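Local coordinates for protein glycoside Hydrolase (Bacteroides uniformis, PDB 5T9X) that probably hydrolyses agarose or related red-algal galactans as a family 16 glycoside hydrolase of a human gut bacterium, and carries a bound sodium ion, at residues A[51-57]-A[332-337]; A[189-193]-A[254-258]; A[167-173]-A[326-331]; A[216-220]-A[263-267]. One frame throughout, in Å; residues are numbered along the deposited sequence.

Contact 1: residues A[51-57]-A[332-337]; sequences EWDKFPV and DWIRIY. With NA (sodium ion), chain D.
CB of Trp-52 packs tightly over the Trp-333 six-membered ring, 3.7 Å from its centroid. The Trp-52 ring turns its edge toward that face, planes 66° apart. Arg-335 CD covers a face of Trp-52, and Val-57 CG2 lies 3.6 Å from the Tyr-337 ring centroid. Extended past the indole, Arg-335 grips Phe-55 O with NH1 and NH2, at 3.0 and 3.2 Å, and NH2 also salt-bridges Glu-165. With an alanine for Trp-52, CB would still meet Trp-333, but Arg-335 would probably be freer to move and a water would lose its NE1 partner. The side of exposed Pro-56 is looser: Arg-335 NH2 bonds Pro-56 O only weakly (3.4 Å). One water joins Trp-52 NE1, Asp-53 OD1 and Tyr-337 OH; Asp-53 OD2 accepts from Glu-49 N and Tyr-50 N. Glu-51 binds sodium through both carboxylate oxygens, Asp-332 through its backbone O and through OD1, the latter 2.2 Å from the sodium. Asp-75, Asn-77 and Gly-118 complete a site like the convex-face metal site of many family 16 jelly rolls.

Contact 2: residues A[189-193]-A[254-258]; sequences EIDII and VGVYW
The Trp-258 indole takes Ile-190 CD1 over one face. The methyl stands 3.7 Å from the centroid of the five-membered ring, 18° off the normal. At the ring edge, NE1 donates to Leu-293 O. Ile-190 has CG1 anti to its carbonyl carbon (chi1 -63°), and its extended chain carries CD1 over the ring, crossing the Trp-258 side chain at about a right angle. The rest is aliphatic. Ile-192 CG1 meets Val-256 CG1 at 3.6 Å, and Ile-192 CG2 lies 3.9 Å from Gly-255 CA. Ile-193 crosses Val-254 at a slant, CG1 3.6 Å from the valine CB. The chain turns a corner at Ile-192, with a classic bulge opposite Val-179, consistent with two successive isoleucines reaching the other segment. Glu-189 and Asp-191 point to the far side of their strand, in a sequence that fits the family 16 catalytic signature. Strand 188-195 runs between strands 176-182 and 215-224. Strand 252-260 lies between 162-169 and 263-268 in the facing sheet, so this is the buried middle of the sandwich.

Contact 3: residues A[167-173]-A[326-331]; sequences YAKIANS and NNTFLV
Lys-169 and Leu-330 form a hydrogen-bonded antiparallel pair where strand 162-169 meets strand 329-341 in one sheet of the jelly-roll sandwich. The bond from Lys-169 N to Leu-330 O is 2.9 Å and nearly straight, at 170°. Ala-168 and Val-331 form the adjoining non-hydrogen-bonded pair, with Ala-168 CB 3.9 Å from Val-331 CG2 on the buried side. Phe-329 fills the space under the end of the strand. Its CB is 4.4 Å from Ala-171 CB. CG stands anti to the backbone N (chi1 -175°), which sends the ring across toward Lys-169 and Ala-168. The ring edge meets Lys-169 O at CD1, 3.3 Å away; CE1 and CZ both meet Ala-168 CB, at 3.9 and 4.1 Å. Ile-301, Met-303 and Val-179 also pack on this ring. Past the strands, a water lies between Lys-169 O and Thr-328 O, within hydrogen-bonding distance of both, and the chain makes an inverse gamma turn centred on Asn-172. Asn-327 pins the far end. Its ND2 donates to Glu-320 O and Asn-323 O, while OD1 accepts a hydrogen bond from Ser-173 OG. A leucine here would probably leave the Ser-173 hydroxyl without this acceptor and the two carbonyls without this donor. The Ser-173 OG to Asn-327 OD1 bond is 2.6 Å long and lies in the carbonyl plane of the amide.

Contact 4: residues A[216-220]-A[263-267]; sequences HLSHH and NLEYY
Tyr-266 reaches across to strand 215-224 and donates its OH to Ser-218 O at 2.6 Å. The hydroxyl stands above the carbonyl plane of Ser-218, 70° out of it. Leu-217 lies over the tyrosine ring, its CB 4.0 Å from the centroid and 12° off the normal. Leu-217 CD2 also meets Tyr-266 CD1 at 3.9 Å. With CG anti to the carbonyl carbon (chi1 -62°), the Tyr-266 side chain slides past Leu-217 in the opposite direction. A water donates to Tyr-266 OH and sits 2.7 Å from His-219 ND1, at the edge of the imidazole. Leu-264 CD1 meets that ring obliquely, 4.0 Å from His-219 ND1. Further out, His-219 NE2 bonds to Ile-282 O, which fixes the turn of the imidazole. Ser-218 OG is held by Gln-231, and Leu-217 rests on Val-273 and Tyr-239. The strand axes run 8.8 Å apart and nearly antiparallel, a spacing for side chains rather than backbone bonds, as between the two facing sheets of a jelly-roll sandwich.

Contacts 2 and 4 bridge the two sheets side by side, with centres 5 Å apart. Probable backbone hydrogen bonds tie them: Tyr-257 N lies 2.8 Å from Glu-265 O, and Gly-255 O lies 2.8 Å from Tyr-267 N. Contact 3 continues into contact 1 along strand 329-341, where Asp-332 N meets Tyr-167 O at 2.9 Å. It also touches contact 2 through Ile-193 CD1 and Ala-168 CB, 4.1 Å apart. Contact 1 holds the sodium, about 7 Å from the Tyr-167 side chain. The probable catalytic strand, 188-195, belongs to the other sheet. The centres of contacts 1 and 2 are about 15 Å apart, and the sodium is 23.2 Å from Asp-191 CG.

Contact 1: residues A[51-57]-A[332-337]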
loop_
_atom_site.group_PDB
_atom_site.type_symbol
_atom_site.label_atom_id
_atom_site.label_comp_id
_atom_site.label_asym_id
_atom_site.label_seq_id
_atom_site.Cartn_x
_atom_site.Cartn_y
_atom_site.Cartn_z
ATOM N N GLU A 51 6.207 -13.244 -15.710
ATOM C CA GLU A 51 6.314 -11.812 -16.106
ATOM C C GLU A 51 7.515 -11.140 -15.465
ATOM O O GLU A 51 8.333 -10.488 -16.134
ATOM C CB GLU A 51 5.081 -11.028 -15.601
ATOM C CG GLU A 51 3.850 -11.046 -16.489
ATOM C CD GLU A 51 2.729 -10.129 -15.990
ATOM O OE1 GLU A 51 2.674 -9.795 -14.787
ATOM O OE2 GLU A 51 1.839 -9.741 -16.792
ATOM N N TRP A 52 7.589 -11.311 -14.138
ATOM C CA TRP A 52 8.567 -10.614 -13.297
ATOM C C TRP A 52 10.021 -11.089 -13.304
ATOM O O TRP A 52 10.882 -10.425 -12.712
ATOM C CB TRP A 52 8.079 -10.573 -11.847
ATOM C CG TRP A 52 7.845 -11.884 -11.196
ATOM C CD1 TRP A 52 8.746 -12.841 -10.927
ATOM C CD2 TRP A 52 6.607 -12.334 -10.671
ATOM N NE1 TRP A 52 8.142 -13.884 -10.277
ATOM C CE2 TRP A 52 6.820 -13.592 -10.119
ATOM C CE3 TRP A 52 5.331 -11.794 -10.635
ATOM C CZ2 TRP A 52 5.813 -14.325 -9.536
ATOM C CZ3 TRP A 52 4.318 -12.533 -10.051
ATOM C CH2 TRP A 52 4.570 -13.783 -9.511
ATOM N N ASP A 53 10.298 -12.221 -13.936
ATOM C CA ASP A 53 11.643 -12.770 -13.917
ATOM C C ASP A 53 12.637 -11.927 -14.720
ATOM O O ASP A 53 13.827 -12.024 -14.495
ATOM C CB ASP A 53 11.639 -14.240 -14.367
ATOM C CG ASP A 53 11.154 -15.199 -13.269
ATOM O OD1 ASP A 53 11.322 -14.888 -12.060
ATOM O OD2 ASP A 53 10.626 -16.286 -13.619
ATOM N N LYS A 54 12.173 -11.047 -15.592
ATOM C CA LYS A 54 13.086 -10.032 -16.110
ATOM C C LYS A 54 13.755 -9.159 -15.054
ATOM O O LYS A 54 14.756 -8.495 -15.362
ATOM C CB LYS A 54 12.436 -9.141 -17.155
ATOM C CG LYS A 54 11.234 -8.327 -16.725
ATOM C CD LYS A 54 10.996 -7.172 -17.716
ATOM C CE LYS A 54 9.528 -6.993 -18.071
ATOM N NZ LYS A 54 9.367 -6.060 -19.231
ATOM N N PHE A 55 13.206 -9.128 -13.840
ATOM C CA PHE A 55 13.782 -8.357 -12.740
ATOM C C PHE A 55 14.263 -9.280 -11.642
ATOM O O PHE A 55 13.481 -10.035 -11.102
ATOM C CB PHE A 55 12.741 -7.450 -12.116
ATOM C CG PHE A 55 12.087 -6.460 -13.052
ATOM C CD1 PHE A 55 12.785 -5.388 -13.544
ATOM C CD2 PHE A 55 10.728 -6.547 -13.331
ATOM C CE1 PHE A 55 12.148 -4.439 -14.335
ATOM C CE2 PHE A 55 10.099 -5.616 -14.140
ATOM C CZ PHE A 55 10.804 -4.548 -14.630
ATOM N N PRO A 56 15.539 -9.206 -11.269
ATOM C CA PRO A 56 15.967 -10.051 -10.143
ATOM C C PRO A 56 15.533 -9.499 -8.792
ATOM O O PRO A 56 15.162 -8.332 -8.668
ATOM C CB PRO A 56 17.481 -10.003 -10.232
ATOM C CG PRO A 56 17.757 -8.622 -10.748
ATOM C CD PRO A 56 16.598 -8.262 -11.673
ATOM N N VAL A 57 15.583 -10.374 -7.793
ATOM C CA VAL A 57 15.363 -10.011 -6.422
ATOM C C VAL A 57 16.563 -9.125 -6.065
ATOM O O VAL A 57 17.694 -9.525 -6.249
ATOM C CB VAL A 57 15.223 -11.232 -5.514
ATOM C CG1 VAL A 57 14.994 -10.791 -4.078
ATOM C CG2 VAL A 57 14.038 -12.083 -5.959
ATOM N N ASP A 332 0.124 -4.664 -11.532
ATOM C CA ASP A 332 0.392 -5.620 -12.600
ATOM C C ASP A 332 0.755 -6.934 -11.972
ATOM O O ASP A 332 0.354 -7.988 -12.445
ATOM C CB ASP A 332 1.555 -5.083 -13.449
ATOM C CG ASP A 332 1.875 -5.930 -14.681
ATOM O OD1 ASP A 332 1.198 -6.959 -14.986
ATOM O OD2 ASP A 332 2.871 -5.550 -15.336
ATOM N N TRP A 333 1.562 -6.868 -10.931
ATOM C CA TRP A 333 1.855 -8.038 -10.138
ATOM C C TRP A 333 2.367 -7.695 -8.750
ATOM O O TRP A 333 2.827 -6.553 -8.467
ATOM C CB TRP A 333 2.880 -8.945 -10.842
ATOM C CG TRP A 333 4.140 -8.334 -11.405
ATOM C CD1 TRP A 333 4.389 -8.122 -12.701
ATOM C CD2 TRP A 333 5.338 -7.952 -10.704
ATOM N NE1 TRP A 333 5.646 -7.610 -12.882
ATOM C CE2 TRP A 333 6.251 -7.496 -11.666
ATOM C CE3 TRP A 333 5.720 -7.936 -9.358
ATOM C CZ2 TRP A 333 7.514 -7.034 -11.339
ATOM C CZ3 TRP A 333 6.980 -7.477 -9.029
ATOM C CH2 TRP A 333 7.864 -7.030 -10.016
ATOM N N ILE A 334 2.328 -8.725 -7.912
ATOM C CA ILE A 334 2.895 -8.672 -6.580
ATOM C C ILE A 334 3.547 -10.015 -6.284
ATOM O O ILE A 334 2.907 -11.057 -6.416
ATOM C CB ILE A 334 1.839 -8.264 -5.526
ATOM C CG1 ILE A 334 2.495 -8.073 -4.173
ATOM C CG2 ILE A 334 0.703 -9.280 -5.408
ATOM C CD1 ILE A 334 1.550 -7.423 -3.180
ATOM N N ARG A 335 4.825 -9.973 -5.905
ATOM C CA ARG A 335 5.620 -11.174 -5.694
ATOM C C ARG A 335 6.259 -11.173 -4.326
ATOM O O ARG A 335 6.580 -10.122 -3.809
ATOM C CB ARG A 335 6.670 -11.302 -6.795
ATOM C CG ARG A 335 7.792 -10.295 -6.763
ATOM C CD ARG A 335 8.695 -10.521 -7.949
ATOM N NE ARG A 335 9.765 -9.533 -8.024
ATOM C CZ ARG A 335 10.904 -9.675 -8.703
ATOM N NH1 ARG A 335 11.190 -10.813 -9.340
ATOM N NH2 ARG A 335 11.793 -8.672 -8.739
ATOM N N ILE A 336 6.459 -12.370 -3.773
ATOM C CA ILE A 336 6.839 -12.595 -2.380
ATOM C C ILE A 336 7.846 -13.729 -2.345
ATOM O O ILE A 336 7.571 -14.799 -2.886
ATOM C CB ILE A 336 5.614 -13.027 -1.565
ATOM C CG1 ILE A 336 4.465 -12.040 -1.757
ATOM C CG2 ILE A 336 5.927 -13.133 -0.088
ATOM C CD1 ILE A 336 3.239 -12.405 -0.965
ATOM N N TYR A 337 9.004 -13.503 -1.718
ATOM C CA TYR A 337 10.064 -14.499 -1.602
ATOM C C TYR A 337 10.503 -14.591 -0.155
ATOM O O TYR A 337 10.551 -13.574 0.562
ATOM C CB TYR A 337 11.317 -14.146 -2.434
ATOM C CG TYR A 337 11.110 -14.003 -3.933
ATOM C CD1 TYR A 337 11.380 -15.065 -4.822
ATOM C CD2 TYR A 337 10.655 -12.797 -4.480
ATOM C CE1 TYR A 337 11.191 -14.928 -6.201
ATOM C CE2 TYR A 337 10.461 -12.662 -5.838
ATOM C CZ TYR A 337 10.732 -13.724 -6.683
ATOM O OH TYR A 337 10.529 -13.562 -8.010
HETATM NA NA NA D . 0.181 -8.873 -14.666
HETATM O O HOH W 1 10.145 -15.704 -9.427
#

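Contact 2: residues A[189-193]-A[254-258]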
loop_
_atom_site.group_PDB
_atom_site.type_symbol
_atom_site.label_atom_id
_atom_site.label_comp_id
_atom_site.label_asym_id
_atom_site.label_seq_id
_atom_site.Cartn_x
_atom_site.Cartn_y
_atom_site.Cartn_z
ATOM N N GLU A 189 2.337 -2.600 11.402
ATOM C CA GLU A 189 2.046 -2.296 10.034
ATOM C C GLU A 189 3.360 -1.952 9.338
ATOM O O GLU A 189 4.196 -1.288 9.929
ATOM C CB GLU A 189 1.077 -1.131 10.030
ATOM C CG GLU A 189 0.694 -0.594 8.678
ATOM C CD GLU A 189 -0.125 0.678 8.759
ATOM O OE1 GLU A 189 -1.031 0.738 9.640
ATOM O OE2 GLU A 189 0.135 1.604 7.928
ATOM N N ILE A 190 3.535 -2.444 8.107
ATOM C CA ILE A 190 4.660 -2.087 7.215
ATOM C C ILE A 190 4.039 -1.545 5.926
ATOM O O ILE A 190 3.188 -2.217 5.302
ATOM C CB ILE A 190 5.566 -3.296 6.916
ATOM C CG1 ILE A 190 6.204 -3.786 8.198
ATOM C CG2 ILE A 190 6.664 -2.918 5.955
ATOM C CD1 ILE A 190 6.965 -5.089 8.112
ATOM N N ASP A 191 4.416 -0.330 5.547
ATOM C CA ASP A 191 3.876 0.294 4.332
ATOM C C ASP A 191 4.876 0.208 3.234
ATOM O O ASP A 191 5.961 0.745 3.369
ATOM C CB ASP A 191 3.533 1.751 4.555
ATOM C CG ASP A 191 2.573 1.933 5.683
ATOM O OD1 ASP A 191 1.518 1.260 5.708
ATOM O OD2 ASP A 191 2.903 2.725 6.575
ATOM N N ILE A 192 4.493 -0.447 2.146
ATOM C CA ILE A 192 5.352 -0.590 0.989
ATOM C C ILE A 192 5.202 0.616 0.043
ATOM O O ILE A 192 6.168 1.288 -0.295
ATOM C CB ILE A 192 5.096 -1.943 0.307
ATOM C CG1 ILE A 192 5.359 -3.058 1.322
ATOM C CG2 ILE A 192 6.024 -2.114 -0.886
ATOM C CD1 ILE A 192 4.986 -4.445 0.872
ATOM N N ILE A 193 3.981 0.881 -0.361
ATOM C CA ILE A 193 3.642 2.034 -1.146
ATOM C C ILE A 193 2.526 2.774 -0.433
ATOM O O ILE A 193 1.461 2.213 -0.168
ATOM C CB ILE A 193 3.122 1.654 -2.548
ATOM C CG1 ILE A 193 4.179 0.859 -3.324
ATOM C CG2 ILE A 193 2.778 2.922 -3.329
ATOM C CD1 ILE A 193 3.783 0.427 -4.731
ATOM N N VAL A 254 8.181 -1.304 -6.256
ATOM C CA VAL A 254 8.514 -0.936 -4.891
ATOM C C VAL A 254 8.362 -2.167 -4.013
ATOM O O VAL A 254 7.312 -2.801 -4.007
ATOM C CB VAL A 254 7.573 0.135 -4.327
ATOM C CG1 VAL A 254 8.131 0.672 -3.000
ATOM C CG2 VAL A 254 7.356 1.232 -5.357
ATOM N N GLY A 255 9.407 -2.499 -3.267
ATOM C CA GLY A 255 9.361 -3.615 -2.326
ATOM C C GLY A 255 10.054 -3.340 -1.002
ATOM O O GLY A 255 10.785 -2.345 -0.851
ATOM N N VAL A 256 9.820 -4.247 -0.049
ATOM C CA VAL A 256 10.485 -4.199 1.228
ATOM C C VAL A 256 11.039 -5.574 1.571
ATOM O O VAL A 256 10.387 -6.600 1.349
ATOM C CB VAL A 256 9.572 -3.633 2.366
ATOM C CG1 VAL A 256 8.394 -4.539 2.663
ATOM C CG2 VAL A 256 10.371 -3.416 3.623
ATOM N N TYR A 257 12.268 -5.567 2.075
ATOM C CA TYR A 257 12.837 -6.703 2.727
ATOM C C TYR A 257 12.623 -6.507 4.230
ATOM O O TYR A 257 13.282 -5.685 4.872
ATOM C CB TYR A 257 14.318 -6.833 2.381
ATOM C CG TYR A 257 15.025 -8.075 2.894
ATOM C CD1 TYR A 257 14.326 -9.199 3.308
ATOM C CD2 TYR A 257 16.396 -8.139 2.896
ATOM C CE1 TYR A 257 14.983 -10.325 3.767
ATOM C CE2 TYR A 257 17.066 -9.271 3.354
ATOM C CZ TYR A 257 16.345 -10.357 3.780
ATOM O OH TYR A 257 16.959 -11.497 4.239
ATOM N N TRP A 258 11.637 -7.237 4.735
ATOM C CA TRP A 258 11.387 -7.367 6.141
ATOM C C TRP A 258 12.309 -8.470 6.610
ATOM O O TRP A 258 11.972 -9.654 6.543
ATOM C CB TRP A 258 9.909 -7.738 6.355
ATOM C CG TRP A 258 9.488 -7.900 7.755
ATOM C CD1 TRP A 258 10.186 -7.566 8.881
ATOM C CD2 TRP A 258 8.237 -8.389 8.196
ATOM N NE1 TRP A 258 9.455 -7.870 9.991
ATOM C CE2 TRP A 258 8.246 -8.359 9.598
ATOM C CE3 TRP A 258 7.100 -8.851 7.540
ATOM C CZ2 TRP A 258 7.189 -8.797 10.347
ATOM C CZ3 TRP A 258 6.042 -9.279 8.277
ATOM C CH2 TRP A 258 6.085 -9.253 9.664
#

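Contact 3: residues A[167-173]-A[326-331]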
loop_
_atom_site.group_PDB
_atom_site.type_symbol
_atom_site.label_atom_id
_atom_site.label_comp_id
_atom_site.label_asym_id
_atom_site.label_seq_id
_atom_site.Cartn_x
_atom_site.Cartn_y
_atom_site.Cartn_z
ATOM N N TYR A 167 4.563 -4.214 -8.492
ATOM C CA TYR A 167 4.793 -3.476 -9.729
ATOM C C TYR A 167 3.461 -2.782 -10.010
ATOM O O TYR A 167 2.430 -3.446 -10.287
ATOM C CB TYR A 167 5.147 -4.443 -10.867
ATOM C CG TYR A 167 5.723 -3.822 -12.120
ATOM C CD1 TYR A 167 6.761 -2.908 -12.037
ATOM C CD2 TYR A 167 5.296 -4.216 -13.392
ATOM C CE1 TYR A 167 7.337 -2.367 -13.169
ATOM C CE2 TYR A 167 5.861 -3.669 -14.543
ATOM C CZ TYR A 167 6.896 -2.748 -14.419
ATOM O OH TYR A 167 7.508 -2.154 -15.500
ATOM N N ALA A 168 3.474 -1.459 -9.881
ATOM C CA ALA A 168 2.241 -0.711 -9.754
ATOM C C ALA A 168 2.328 0.651 -10.390
ATOM O O ALA A 168 3.401 1.283 -10.454
ATOM C CB ALA A 168 1.929 -0.548 -8.293
ATOM N N LYS A 169 1.172 1.120 -10.813
ATOM C CA LYS A 169 1.038 2.441 -11.385
ATOM C C LYS A 169 0.111 3.258 -10.495
ATOM O O LYS A 169 -1.110 3.068 -10.493
ATOM C CB LYS A 169 0.494 2.340 -12.804
ATOM C CG LYS A 169 0.431 3.651 -13.549
ATOM C CD LYS A 169 0.091 3.359 -15.002
ATOM C CE LYS A 169 0.506 4.460 -15.953
ATOM N NZ LYS A 169 -0.374 5.629 -15.719
ATOM N N ILE A 170 0.710 4.192 -9.773
ATOM C CA ILE A 170 -0.000 4.998 -8.805
ATOM C C ILE A 170 -1.078 5.831 -9.502
ATOM O O ILE A 170 -0.847 6.400 -10.572
ATOM C CB ILE A 170 0.996 5.888 -8.059
ATOM C CG1 ILE A 170 1.821 5.023 -7.096
ATOM C CG2 ILE A 170 0.298 7.008 -7.313
ATOM C CD1 ILE A 170 3.171 5.611 -6.773
ATOM N N ALA A 171 -2.255 5.901 -8.893
ATOM C CA ALA A 171 -3.364 6.581 -9.530
ATOM C C ALA A 171 -3.088 8.075 -9.675
ATOM O O ALA A 171 -2.535 8.686 -8.778
ATOM C CB ALA A 171 -4.648 6.359 -8.749
ATOM N N ASN A 172 -3.495 8.641 -10.813
ATOM C CA ASN A 172 -3.421 10.085 -11.055
ATOM C C ASN A 172 -4.629 10.767 -10.386
ATOM O O ASN A 172 -5.532 11.255 -11.045
ATOM C CB ASN A 172 -3.359 10.362 -12.553
ATOM C CG ASN A 172 -3.153 11.845 -12.900
ATOM O OD1 ASN A 172 -2.920 12.716 -12.060
ATOM N ND2 ASN A 172 -3.261 12.126 -14.166
ATOM N N SER A 173 -4.570 10.825 -9.061
ATOM C CA SER A 173 -5.706 11.093 -8.203
ATOM C C SER A 173 -5.241 11.702 -6.887
ATOM O O SER A 173 -4.114 11.466 -6.425
ATOM C CB SER A 173 -6.402 9.776 -7.918
ATOM O OG SER A 173 -7.654 10.003 -7.301
ATOM N N ASN A 326 -7.870 7.935 -14.554
ATOM C CA ASN A 326 -7.151 8.712 -13.536
ATOM C C ASN A 326 -7.365 8.256 -12.083
ATOM O O ASN A 326 -6.474 8.468 -11.245
ATOM C CB ASN A 326 -7.534 10.191 -13.606
ATOM C CG ASN A 326 -6.807 10.940 -14.696
ATOM O OD1 ASN A 326 -5.926 10.416 -15.372
ATOM N ND2 ASN A 326 -7.177 12.193 -14.864
ATOM N N ASN A 327 -8.531 7.673 -11.777
ATOM C CA ASN A 327 -8.841 7.289 -10.406
ATOM C C ASN A 327 -8.880 5.789 -10.242
ATOM O O ASN A 327 -9.556 5.278 -9.364
ATOM C CB ASN A 327 -10.136 7.960 -9.957
ATOM C CG ASN A 327 -10.042 9.476 -10.006
ATOM O OD1 ASN A 327 -9.418 10.101 -9.156
ATOM N ND2 ASN A 327 -10.639 10.066 -11.010
ATOM N N THR A 328 -8.114 5.098 -11.085
ATOM C CA THR A 328 -7.944 3.666 -11.019
ATOM C C THR A 328 -6.478 3.383 -10.652
ATOM O O THR A 328 -5.570 3.818 -11.344
ATOM C CB THR A 328 -8.342 3.033 -12.367
ATOM O OG1 THR A 328 -9.755 3.185 -12.563
ATOM C CG2 THR A 328 -8.024 1.565 -12.404
ATOM N N PHE A 329 -6.258 2.681 -9.544
ATOM C CA PHE A 329 -4.928 2.163 -9.161
ATOM C C PHE A 329 -4.756 0.791 -9.810
ATOM O O PHE A 329 -5.695 -0.026 -9.768
ATOM C CB PHE A 329 -4.864 2.065 -7.630
ATOM C CG PHE A 329 -3.538 1.656 -7.066
ATOM C CD1 PHE A 329 -2.351 1.994 -7.667
ATOM C CD2 PHE A 329 -3.495 0.975 -5.855
ATOM C CE1 PHE A 329 -1.137 1.615 -7.119
ATOM C CE2 PHE A 329 -2.293 0.599 -5.278
ATOM C CZ PHE A 329 -1.105 0.915 -5.913
ATOM N N LEU A 330 -3.586 0.568 -10.419
ATOM C CA LEU A 330 -3.266 -0.656 -11.187
ATOM C C LEU A 330 -2.078 -1.353 -10.579
ATOM O O LEU A 330 -1.049 -0.723 -10.346
ATOM C CB LEU A 330 -2.883 -0.329 -12.629
ATOM C CG LEU A 330 -3.949 0.362 -13.481
ATOM C CD1 LEU A 330 -3.456 0.760 -14.871
ATOM C CD2 LEU A 330 -5.177 -0.536 -13.576
ATOM N N VAL A 331 -2.214 -2.648 -10.321
ATOM C CA VAL A 331 -1.102 -3.457 -9.891
ATOM C C VAL A 331 -1.009 -4.618 -10.845
ATOM O O VAL A 331 -1.928 -5.445 -10.945
ATOM C CB VAL A 331 -1.271 -3.955 -8.458
ATOM C CG1 VAL A 331 -0.175 -4.960 -8.109
ATOM C CG2 VAL A 331 -1.232 -2.773 -7.498
HETATM O O HOH W 2 -2.942 3.985 -12.151
#

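Contact 4: residues A[216-220]-A[263-267]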
loop_
_atom_site.group_PDB
_atom_site.type_symbol
_atom_site.label_atom_id
_atom_site.label_comp_id
_atom_site.label_asym_id
_atom_site.label_seq_id
_atom_site.Cartn_x
_atom_site.Cartn_y
_atom_site.Cartn_z
ATOM N N HIS A 216 5.734 7.516 0.088
ATOM C CA HIS A 216 5.902 7.339 1.532
ATOM C C HIS A 216 6.294 5.905 1.839
ATOM O O HIS A 216 5.526 4.995 1.585
ATOM C CB HIS A 216 4.594 7.677 2.248
ATOM C CG HIS A 216 4.736 7.865 3.724
ATOM N ND1 HIS A 216 3.749 7.498 4.613
ATOM C CD2 HIS A 216 5.739 8.382 4.468
ATOM C CE1 HIS A 216 4.140 7.780 5.845
ATOM N NE2 HIS A 216 5.342 8.318 5.783
ATOM N N LEU A 217 7.496 5.735 2.372
ATOM C CA LEU A 217 8.044 4.462 2.785
ATOM C C LEU A 217 8.088 4.467 4.314
ATOM O O LEU A 217 8.901 5.165 4.923
ATOM C CB LEU A 217 9.452 4.321 2.256
ATOM C CG LEU A 217 9.629 4.524 0.763
ATOM C CD1 LEU A 217 11.104 4.618 0.442
ATOM C CD2 LEU A 217 8.990 3.392 -0.045
ATOM N N SER A 218 7.225 3.688 4.936
ATOM C CA SER A 218 7.044 3.783 6.359
ATOM C C SER A 218 6.590 2.479 6.990
ATOM O O SER A 218 6.434 1.468 6.329
ATOM C CB SER A 218 6.007 4.874 6.652
ATOM O OG SER A 218 6.231 5.436 7.940
ATOM N N HIS A 219 6.420 2.534 8.297
ATOM C CA HIS A 219 5.801 1.466 9.058
ATOM C C HIS A 219 5.167 2.109 10.285
ATOM O O HIS A 219 5.515 3.250 10.612
ATOM C CB HIS A 219 6.858 0.406 9.439
ATOM C CG HIS A 219 7.737 0.800 10.568
ATOM N ND1 HIS A 219 8.890 1.521 10.391
ATOM C CD2 HIS A 219 7.653 0.544 11.893
ATOM C CE1 HIS A 219 9.476 1.706 11.564
ATOM N NE2 HIS A 219 8.743 1.121 12.491
ATOM N N HIS A 220 4.246 1.410 10.932
ATOM C CA HIS A 220 3.640 1.912 12.145
ATOM C C HIS A 220 3.670 0.829 13.216
ATOM O O HIS A 220 3.596 -0.365 12.908
ATOM C CB HIS A 220 2.183 2.334 11.933
ATOM C CG HIS A 220 1.993 3.424 10.926
ATOM N ND1 HIS A 220 1.691 4.725 11.275
ATOM C CD2 HIS A 220 2.043 3.406 9.572
ATOM C CE1 HIS A 220 1.580 5.462 10.185
ATOM N NE2 HIS A 220 1.795 4.686 9.135
ATOM N N ASN A 263 14.769 -4.732 11.330
ATOM C CA ASN A 263 15.375 -4.396 10.050
ATOM C C ASN A 263 14.409 -4.484 8.880
ATOM O O ASN A 263 13.939 -5.562 8.536
ATOM C CB ASN A 263 16.596 -5.263 9.775
ATOM C CG ASN A 263 17.810 -4.843 10.610
ATOM O OD1 ASN A 263 18.463 -3.820 10.339
ATOM N ND2 ASN A 263 18.092 -5.617 11.668
ATOM N N LEU A 264 14.120 -3.315 8.317
ATOM C CA LEU A 264 13.479 -3.161 7.019
ATOM C C LEU A 264 14.430 -2.490 6.040
ATOM O O LEU A 264 15.225 -1.645 6.437
ATOM C CB LEU A 264 12.222 -2.291 7.117
ATOM C CG LEU A 264 11.267 -2.717 8.208
ATOM C CD1 LEU A 264 10.182 -1.666 8.433
ATOM C CD2 LEU A 264 10.678 -4.076 7.889
ATOM N N GLU A 265 14.336 -2.875 4.767
ATOM C CA GLU A 265 15.068 -2.234 3.651
ATOM C C GLU A 265 14.055 -2.046 2.544
ATOM O O GLU A 265 13.333 -2.998 2.221
ATOM C CB GLU A 265 16.244 -3.089 3.164
ATOM C CG GLU A 265 17.478 -3.020 4.071
ATOM C CD GLU A 265 18.636 -3.981 3.688
ATOM O OE1 GLU A 265 18.531 -4.718 2.676
ATOM O OE2 GLU A 265 19.673 -4.001 4.411
ATOM N N TYR A 266 13.961 -0.824 2.005
ATOM C CA TYR A 266 13.019 -0.516 0.922
ATOM C C TYR A 266 13.763 -0.414 -0.413
ATOM O O TYR A 266 14.863 0.198 -0.490
ATOM C CB TYR A 266 12.207 0.773 1.198
ATOM C CG TYR A 266 11.319 0.721 2.423
ATOM C CD1 TYR A 266 9.973 0.407 2.324
ATOM C CD2 TYR A 266 11.832 1.012 3.701
ATOM C CE1 TYR A 266 9.151 0.405 3.462
ATOM C CE2 TYR A 266 11.026 0.984 4.839
ATOM C CZ TYR A 266 9.689 0.682 4.720
ATOM O OH TYR A 266 8.892 0.658 5.856
ATOM N N TYR A 267 13.145 -0.985 -1.454
ATOM C CA TYR A 267 13.733 -1.038 -2.794
ATOM C C TYR A 267 12.795 -0.414 -3.814
ATOM O O TYR A 267 11.647 -0.783 -3.914
ATOM C CB TYR A 267 14.075 -2.476 -3.185
ATOM C CG TYR A 267 15.187 -3.062 -2.349
ATOM C CD1 TYR A 267 16.499 -3.054 -2.808
ATOM C CD2 TYR A 267 14.926 -3.624 -1.094
ATOM C CE1 TYR A 267 17.539 -3.604 -2.047
ATOM C CE2 TYR A 267 15.946 -4.161 -0.316
ATOM C CZ TYR A 267 17.260 -4.137 -0.800
ATOM O OH TYR A 267 18.296 -4.645 -0.048
HETATM O O HOH W 3 9.816 2.247 7.937
#